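Local atomic coordinates of geranylgeranyl pyrophosphate synthetase (Pyrococcus horikoshii, PDB entry 1WY0), a protein that probably catalyses the chain-lengthening condensation of isopentenyl diphosphate with allylic diphosphates that yields geranylgeranyl diphosphate. Residues F52-S57 / A186-I191; E169-I174 / K243-A248. One frame throughout, in Å; residues are numbered along the deposited sequence.

Overall arrangement
Helix 167-193 serves both contacts, its later turns in contact 1 and its opening turns in contact 2. Their centres lie about 27 Å apart on opposite sides of the chain's centre, in an all-helical chain with no strands. Both are buried; contact 1 is entirely so, whereas contact 2 keeps Met171 and Lys243 partly exposed. In contact 1, two helices, 49-57 and 167-193, run side by side, brought close by glycine, alanine and serine. In contact 2 the same long helix meets the start of helix 245-253, and the chemistry changes to an aromatic ring laid on a peptide, with a water joining its hydroxyl to the backbone.

Contact 1: residues F52-S57 / A186-I191; sequences FVVLTS and AKVGGI
Gly189 packs against Val54 and Ser57 where helices 49-57 and 167-193 run side by side in the all-helical isoprenyl synthase fold. The axes of segments 52-57 and 186-191 approach to 7.1 Å and cross at -30°, a close spacing made possible by small residues. The tight part centres on Gly189: its CA sits 3.4 Å from Val54 O in a CA-H...O contact and 3.7 Å from Ser57 CB. A CB on Gly189 would point straight at helix 49-57, into the place taken by these two groups. Thr58, just beyond 52-57, adds a polar tie, because its OG1 is hydrogen-bonded to both Val54 O and Gly189 O. One turn back, Ala186 faces two side chains of the other helix, Val53 and Ser57. Val53 holds CG1 anti to its backbone N (chi1 171°), and this methyl reaches Ala186 N at 3.6 Å while brushing the alanine CB.

The loose part lies at Val54 and Val188, whose CG1 methyls meet at 4.4 Å. There the packing passes to other helices: Val54 also touches Ala72 and Ile75 of helix 69-90, and Val188 touches Val138 and Val141 of helix 132-159. Lys187 points away from helix 49-57 and is partly exposed. Trp206 and Leu203 of helix 197-224 touch Val53 and Ser57 respectively, covering the flank beside Ala186.

Ser57 brings a hydroxyl to an apolar surface without leaving it unpaired. Its OG donates to Val53 O at 2.7 Å, tilted 26° from the carbonyl plane, while Ser57 N reaches the same oxygen from the opposite face. Held by that bond, Ser57 OG rests 3.4 Å from Ala186 CA.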
ATOM      1  N   PHE A  52      12.648 -17.403   5.220  1.00 40.99           N
ATOM      2  CA  PHE A  52      13.323 -18.567   5.785  1.00 42.65           C
ATOM      3  C   PHE A  52      12.621 -19.000   7.065  1.00 43.67           C
ATOM      4  O   PHE A  52      12.461 -20.188   7.325  1.00 44.49           O
ATOM      5  CB  PHE A  52      14.790 -18.249   6.102  1.00 43.05           C
ATOM      6  CG  PHE A  52      15.571 -19.434   6.619  1.00 43.38           C
ATOM      7  CD1 PHE A  52      15.909 -20.486   5.775  1.00 43.90           C
ATOM      8  CD2 PHE A  52      15.955 -19.502   7.953  1.00 43.65           C
ATOM      9  CE1 PHE A  52      16.618 -21.585   6.252  1.00 44.71           C
ATOM     10  CE2 PHE A  52      16.666 -20.598   8.442  1.00 44.05           C
ATOM     11  CZ  PHE A  52      16.999 -21.642   7.587  1.00 41.42           C
ATOM     12  N   VAL A  53      12.199 -18.033   7.866  1.00 43.06           N
ATOM     13  CA  VAL A  53      11.519 -18.347   9.107  1.00 42.73           C
ATOM     14  C   VAL A  53      10.188 -19.006   8.797  1.00 44.04           C
ATOM     15  O   VAL A  53       9.728 -19.880   9.535  1.00 45.12           O
ATOM     16  CB  VAL A  53      11.312 -17.077   9.946  1.00 42.45           C
ATOM     17  CG1 VAL A  53      10.416 -17.361  11.148  1.00 39.95           C
ATOM     18  CG2 VAL A  53      12.661 -16.572  10.409  1.00 40.31           C
ATOM     19  N   VAL A  54       9.577 -18.601   7.693  1.00 43.30           N
ATOM     20  CA  VAL A  54       8.304 -19.173   7.295  1.00 42.86           C
ATOM     21  C   VAL A  54       8.471 -20.665   6.992  1.00 44.27           C
ATOM     22  O   VAL A  54       7.916 -21.515   7.688  1.00 43.07           O
ATOM     23  CB  VAL A  54       7.735 -18.472   6.036  1.00 42.83           C
ATOM     24  CG1 VAL A  54       6.429 -19.124   5.631  1.00 41.25           C
ATOM     25  CG2 VAL A  54       7.518 -16.981   6.313  1.00 43.01           C
ATOM     26  N   LEU A  55       9.236 -20.969   5.946  1.00 45.61           N
ATOM     27  CA  LEU A  55       9.476 -22.348   5.529  1.00 46.98           C
ATOM     28  C   LEU A  55      10.083 -23.197   6.642  1.00 46.18           C
ATOM     29  O   LEU A  55       9.731 -24.360   6.794  1.00 47.50           O
ATOM     30  CB  LEU A  55      10.388 -22.381   4.297  1.00 45.68           C
ATOM     31  CG  LEU A  55       9.899 -21.546   3.110  1.00 48.17           C
ATOM     32  CD1 LEU A  55      10.869 -21.675   1.946  1.00 47.69           C
ATOM     33  CD2 LEU A  55       8.511 -22.000   2.703  1.00 48.62           C
ATOM     34  N   THR A  56      10.992 -22.619   7.417  1.00 46.50           N
ATOM     35  CA  THR A  56      11.618 -23.357   8.506  1.00 46.59           C
ATOM     36  C   THR A  56      10.618 -23.621   9.624  1.00 47.74           C
ATOM     37  O   THR A  56      10.694 -24.651  10.294  1.00 48.45           O
ATOM     38  CB  THR A  56      12.829 -22.601   9.095  1.00 45.45           C
ATOM     39  OG1 THR A  56      13.788 -22.352   8.061  1.00 45.57           O
ATOM     40  CG2 THR A  56      13.494 -23.430  10.183  1.00 44.00           C
ATOM     41  N   SER A  57       9.684 -22.698   9.825  1.00 49.03           N
ATOM     42  CA  SER A  57       8.678 -22.858  10.867  1.00 50.51           C
ATOM     43  C   SER A  57       7.669 -23.933  10.509  1.00 52.66           C
ATOM     44  O   SER A  57       7.153 -24.626  11.387  1.00 53.59           O
ATOM     45  CB  SER A  57       7.948 -21.541  11.124  1.00 49.55           C
ATOM     46  OG  SER A  57       8.730 -20.682  11.935  1.00 49.09           O
ATOM     47  N   ALA A 186       6.906 -16.604  11.538  1.00 40.13           N
ATOM     48  CA  ALA A 186       6.880 -17.876  12.256  1.00 40.81           C
ATOM     49  C   ALA A 186       5.456 -18.419  12.396  1.00 42.76           C
ATOM     50  O   ALA A 186       5.175 -19.589  12.168  1.00 43.31           O
ATOM     51  CB  ALA A 186       7.485 -17.656  13.643  1.00 39.30           C
ATOM     52  N   LYS A 187       4.548 -17.526  12.827  1.00 44.11           N
ATOM     53  CA  LYS A 187       3.172 -17.950  13.058  1.00 45.63           C
ATOM     54  C   LYS A 187       2.524 -18.524  11.795  1.00 46.45           C
ATOM     55  O   LYS A 187       1.733 -19.457  11.834  1.00 47.45           O
ATOM     56  CB  LYS A 187       2.383 -16.740  13.555  1.00 46.15           C
ATOM     57  CG  LYS A 187       0.887 -17.032  13.663  1.00 46.96           C
ATOM     58  CD  LYS A 187       0.121 -15.887  14.327  1.00 46.89           C
ATOM     59  CE  LYS A 187      -0.898 -16.381  15.357  1.00 47.33           C
ATOM     60  NZ  LYS A 187      -0.670 -15.710  16.634  1.00 46.84           N
ATOM     61  N   VAL A 188       2.848 -17.901  10.645  1.00 46.86           N
ATOM     62  CA  VAL A 188       2.281 -18.385   9.391  1.00 46.04           C
ATOM     63  C   VAL A 188       2.929 -19.698   8.953  1.00 48.18           C
ATOM     64  O   VAL A 188       2.335 -20.511   8.254  1.00 48.06           O
ATOM     65  CB  VAL A 188       2.493 -17.317   8.315  1.00 45.82           C
ATOM     66  CG1 VAL A 188       2.437 -17.964   6.932  1.00 43.29           C
ATOM     67  CG2 VAL A 188       1.412 -16.258   8.415  1.00 44.40           C
ATOM     68  N   GLY A 189       4.176 -19.885   9.368  1.00 49.53           N
ATOM     69  CA  GLY A 189       4.870 -21.109   9.035  1.00 51.67           C
ATOM     70  C   GLY A 189       4.135 -22.242   9.719  1.00 52.59           C
ATOM     71  O   GLY A 189       3.713 -23.199   9.071  1.00 52.69           O
ATOM     72  N   GLY A 190       3.970 -22.122  11.031  1.00 53.44           N
ATOM     73  CA  GLY A 190       3.270 -23.145  11.784  1.00 55.83           C
ATOM     74  C   GLY A 190       1.924 -23.496  11.175  1.00 56.72           C
ATOM     75  O   GLY A 190       1.710 -24.626  10.728  1.00 57.65           O
ATOM     76  N   ILE A 191       1.020 -22.519  11.150  1.00 56.51           N
ATOM     77  CA  ILE A 191      -0.336 -22.693  10.641  1.00 56.75           C
ATOM     78  C   ILE A 191      -0.379 -23.561   9.378  1.00 57.22           C
ATOM     79  O   ILE A 191      -1.278 -24.363   9.169  1.00 57.74           O
ATOM     80  CB  ILE A 191      -0.918 -21.311  10.338  1.00 56.27           C
ATOM     81  CG1 ILE A 191      -1.193 -20.552  11.638  1.00 56.03           C
ATOM     82  CG2 ILE A 191      -2.257 -21.463   9.591  1.00 56.02           C
ATOM     83  CD1 ILE A 191      -1.823 -19.181  11.388  1.00 55.48           C
TER

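Contact 2: residues E169-I174 / K243-A248; sequences EYMEMI and KTLIVA
Tyr170 reaches from helix 167-193 to the backbone at the start of helix 245-253 and carries most of this contact. Its CB begins loosely, with the methyl of Ala248 4.3 Å away. CG is anti to the backbone N (chi1 164°), which sends the ring across to residues 243-245. Of the ring's two flanking pairs, CD1 and CE1 meet Lys243 O obliquely, CE1 at 3.3 Å, and CE1 also comes to 3.6 Å from Thr244 CA. The other pair, CD2 and CE2, runs against Leu245, whose side chain crosses the tyrosine at about a right angle; CE2 to Leu245 CB is 3.5 Å. The peptide joining Thr244 to Leu245 covers one face of the ring, with Leu245 N over the centre and Thr244 C nearer the rim.

That peptide opens a capped helix. Thr244 is the N-cap: its OG1 accepts from Val247 N at 3.2 Å in a nearly straight bond (164°) and more weakly from Ile246 N. Tyr170 and Thr244 both touch Asp219 of helix 197-224, in a sequence matching the second aspartate-rich motif of polyprenyl synthases, which in relatives binds magnesium with the substrate diphosphate.

Beyond CZ, Tyr170 OH is 2.7 Å from a water that accepts from Leu245 N at the same length, so the hydroxyl is joined indirectly to the helix's first turn. A leucine in place of Tyr170, with neither ring nor hydroxyl, would probably leave the water on Leu245 N less firmly held and open a gap against the Thr244-Leu245 peptide. Nearby, Met171 SD approaches Leu245 CD2 at 4.4 Å, whereas Lys243 turns its NZ away to bond with Lys162 O.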
ATOM      1  N   GLU A 169       7.420   3.731  25.315  1.00 41.14           N
ATOM      2  CA  GLU A 169       7.040   4.267  24.019  1.00 40.50           C
ATOM      3  C   GLU A 169       7.842   3.550  22.946  1.00 39.48           C
ATOM      4  O   GLU A 169       7.277   3.031  21.981  1.00 38.85           O
ATOM      5  CB  GLU A 169       7.305   5.770  23.966  1.00 40.70           C
ATOM      6  CG  GLU A 169       6.104   6.605  24.385  1.00 44.93           C
ATOM      7  CD  GLU A 169       6.438   8.074  24.594  1.00 45.64           C
ATOM      8  OE1 GLU A 169       7.569   8.391  25.025  1.00 42.73           O
ATOM      9  OE2 GLU A 169       5.555   8.917  24.331  1.00 50.28           O
ATOM     10  N   TYR A 170       9.160   3.500  23.133  1.00 38.43           N
ATOM     11  CA  TYR A 170       9.949   2.875  22.080  1.00 38.36           C
ATOM     12  C   TYR A 170       9.589   1.399  21.910  1.00 37.56           C
ATOM     13  O   TYR A 170       9.369   0.909  20.809  1.00 37.71           O
ATOM     14  CB  TYR A 170      11.427   3.010  22.446  1.00 38.94           C
ATOM     15  CG  TYR A 170      12.236   2.070  21.625  1.00 39.80           C
ATOM     16  CD1 TYR A 170      12.661   2.449  20.355  1.00 38.50           C
ATOM     17  CD2 TYR A 170      12.565   0.806  22.115  1.00 38.86           C
ATOM     18  CE1 TYR A 170      13.416   1.578  19.584  1.00 36.66           C
ATOM     19  CE2 TYR A 170      13.312  -0.070  21.341  1.00 38.62           C
ATOM     20  CZ  TYR A 170      13.733   0.310  20.079  1.00 39.21           C
ATOM     21  OH  TYR A 170      14.482  -0.553  19.304  1.00 39.33           O
ATOM     22  N   MET A 171       9.429   0.610  22.967  1.00 38.09           N
ATOM     23  CA  MET A 171       9.046  -0.790  22.819  1.00 36.77           C
ATOM     24  C   MET A 171       7.685  -1.005  22.163  1.00 36.17           C
ATOM     25  O   MET A 171       7.473  -2.010  21.494  1.00 37.10           O
ATOM     26  CB  MET A 171       9.064  -1.498  24.180  1.00 38.07           C
ATOM     27  CG  MET A 171      10.449  -1.786  24.737  1.00 38.86           C
ATOM     28  SD  MET A 171      11.610  -2.472  23.542  1.00 42.25           S
ATOM     29  CE  MET A 171      10.965  -4.154  23.382  1.00 39.53           C
ATOM     30  N   GLU A 172       6.754  -0.084  22.350  1.00 34.90           N
ATOM     31  CA  GLU A 172       5.446  -0.263  21.739  1.00 36.43           C
ATOM     32  C   GLU A 172       5.569  -0.022  20.229  1.00 35.20           C
ATOM     33  O   GLU A 172       4.876  -0.640  19.426  1.00 33.85           O
ATOM     34  CB  GLU A 172       4.438   0.705  22.362  1.00 38.14           C
ATOM     35  CG  GLU A 172       3.058   0.627  21.747  1.00 43.75           C
ATOM     36  CD  GLU A 172       2.104   1.662  22.305  1.00 45.78           C
ATOM     37  OE1 GLU A 172       2.563   2.786  22.584  1.00 48.72           O
ATOM     38  OE2 GLU A 172       0.895   1.360  22.447  1.00 49.06           O
ATOM     39  N   MET A 173       6.490   0.862  19.865  1.00 35.31           N
ATOM     40  CA  MET A 173       6.741   1.218  18.480  1.00 34.78           C
ATOM     41  C   MET A 173       7.495   0.104  17.755  1.00 35.66           C
ATOM     42  O   MET A 173       7.050  -0.386  16.707  1.00 35.43           O
ATOM     43  CB  MET A 173       7.541   2.525  18.445  1.00 33.23           C
ATOM     44  CG  MET A 173       7.988   3.003  17.056  1.00 33.34           C
ATOM     45  SD  MET A 173       9.400   2.108  16.353  1.00 34.38           S
ATOM     46  CE  MET A 173      10.799   2.878  17.193  1.00 33.98           C
ATOM     47  N   ILE A 174       8.625  -0.311  18.322  1.00 34.74           N
ATOM     48  CA  ILE A 174       9.414  -1.330  17.638  1.00 35.66           C
ATOM     49  C   ILE A 174       8.647  -2.649  17.516  1.00 36.28           C
ATOM     50  O   ILE A 174       8.825  -3.426  16.587  1.00 37.72           O
ATOM     51  CB  ILE A 174      10.701  -1.552  18.434  1.00 35.82           C
ATOM     52  CG1 ILE A 174      11.737  -2.273  17.570  1.00 36.41           C
ATOM     53  CG2 ILE A 174      10.410  -2.438  19.658  1.00 35.59           C
ATOM     54  CD1 ILE A 174      12.229  -1.409  16.409  1.00 34.63           C
ATOM     55  N   LYS A 243      15.554   7.266  17.689  1.00 33.60           N
ATOM     56  CA  LYS A 243      15.014   6.793  18.959  1.00 34.96           C
ATOM     57  C   LYS A 243      15.184   5.286  19.085  1.00 33.95           C
ATOM     58  O   LYS A 243      14.472   4.511  18.452  1.00 34.86           O
ATOM     59  CB  LYS A 243      13.527   7.139  19.082  1.00 36.23           C
ATOM     60  CG  LYS A 243      13.238   8.476  19.739  1.00 38.35           C
ATOM     61  CD  LYS A 243      13.590   9.638  18.840  1.00 39.81           C
ATOM     62  CE  LYS A 243      13.311  10.954  19.533  1.00 37.82           C
ATOM     63  NZ  LYS A 243      13.516  12.092  18.613  1.00 39.28           N
ATOM     64  N   THR A 244      16.150   4.878  19.895  1.00 33.68           N
ATOM     65  CA  THR A 244      16.420   3.465  20.122  1.00 32.56           C
ATOM     66  C   THR A 244      16.139   3.162  21.594  1.00 31.39           C
ATOM     67  O   THR A 244      15.823   4.065  22.362  1.00 31.24           O
ATOM     68  CB  THR A 244      17.888   3.142  19.834  1.00 33.01           C
ATOM     69  OG1 THR A 244      18.696   3.619  20.918  1.00 31.18           O
ATOM     70  CG2 THR A 244      18.337   3.820  18.540  1.00 31.21           C
ATOM     71  N   LEU A 245      16.255   1.897  21.985  1.00 32.57           N
ATOM     72  CA  LEU A 245      16.027   1.517  23.379  1.00 31.56           C
ATOM     73  C   LEU A 245      17.130   2.078  24.262  1.00 32.13           C
ATOM     74  O   LEU A 245      16.914   2.336  25.444  1.00 32.16           O
ATOM     75  CB  LEU A 245      15.994  -0.006  23.522  1.00 28.89           C
ATOM     76  CG  LEU A 245      15.923  -0.521  24.961  1.00 27.00           C
ATOM     77  CD1 LEU A 245      14.800   0.170  25.721  1.00 27.73           C
ATOM     78  CD2 LEU A 245      15.721  -2.026  24.937  1.00 25.50           C
ATOM     79  N   ILE A 246      18.314   2.254  23.680  1.00 30.83           N
ATOM     80  CA  ILE A 246      19.462   2.793  24.395  1.00 31.89           C
ATOM     81  C   ILE A 246      19.211   4.246  24.790  1.00 32.84           C
ATOM     82  O   ILE A 246      19.465   4.657  25.923  1.00 34.47           O
ATOM     83  CB  ILE A 246      20.727   2.719  23.518  1.00 32.77           C
ATOM     84  CG1 ILE A 246      20.970   1.269  23.096  1.00 33.38           C
ATOM     85  CG2 ILE A 246      21.931   3.269  24.277  1.00 32.65           C
ATOM     86  CD1 ILE A 246      21.942   1.105  21.948  1.00 36.36           C
ATOM     87  N   VAL A 247      18.704   5.025  23.843  1.00 33.49           N
ATOM     88  CA  VAL A 247      18.415   6.430  24.078  1.00 32.09           C
ATOM     89  C   VAL A 247      17.229   6.578  25.041  1.00 32.48           C
ATOM     90  O   VAL A 247      17.190   7.510  25.847  1.00 30.17           O
ATOM     91  CB  VAL A 247      18.110   7.128  22.737  1.00 33.82           C
ATOM     92  CG1 VAL A 247      17.565   8.500  22.968  1.00 36.71           C
ATOM     93  CG2 VAL A 247      19.372   7.219  21.915  1.00 34.97           C
ATOM     94  N   ALA A 248      16.261   5.665  24.961  1.00 31.75           N
ATOM     95  CA  ALA A 248      15.109   5.725  25.858  1.00 32.78           C
ATOM     96  C   ALA A 248      15.569   5.455  27.294  1.00 32.94           C
ATOM     97  O   ALA A 248      15.136   6.131  28.228  1.00 32.76           O
ATOM     98  CB  ALA A 248      14.052   4.709  25.446  1.00 30.80           C
TER
HETATM   99  O   HOH W   1      16.921  -0.018  20.238  1.00 25.21           O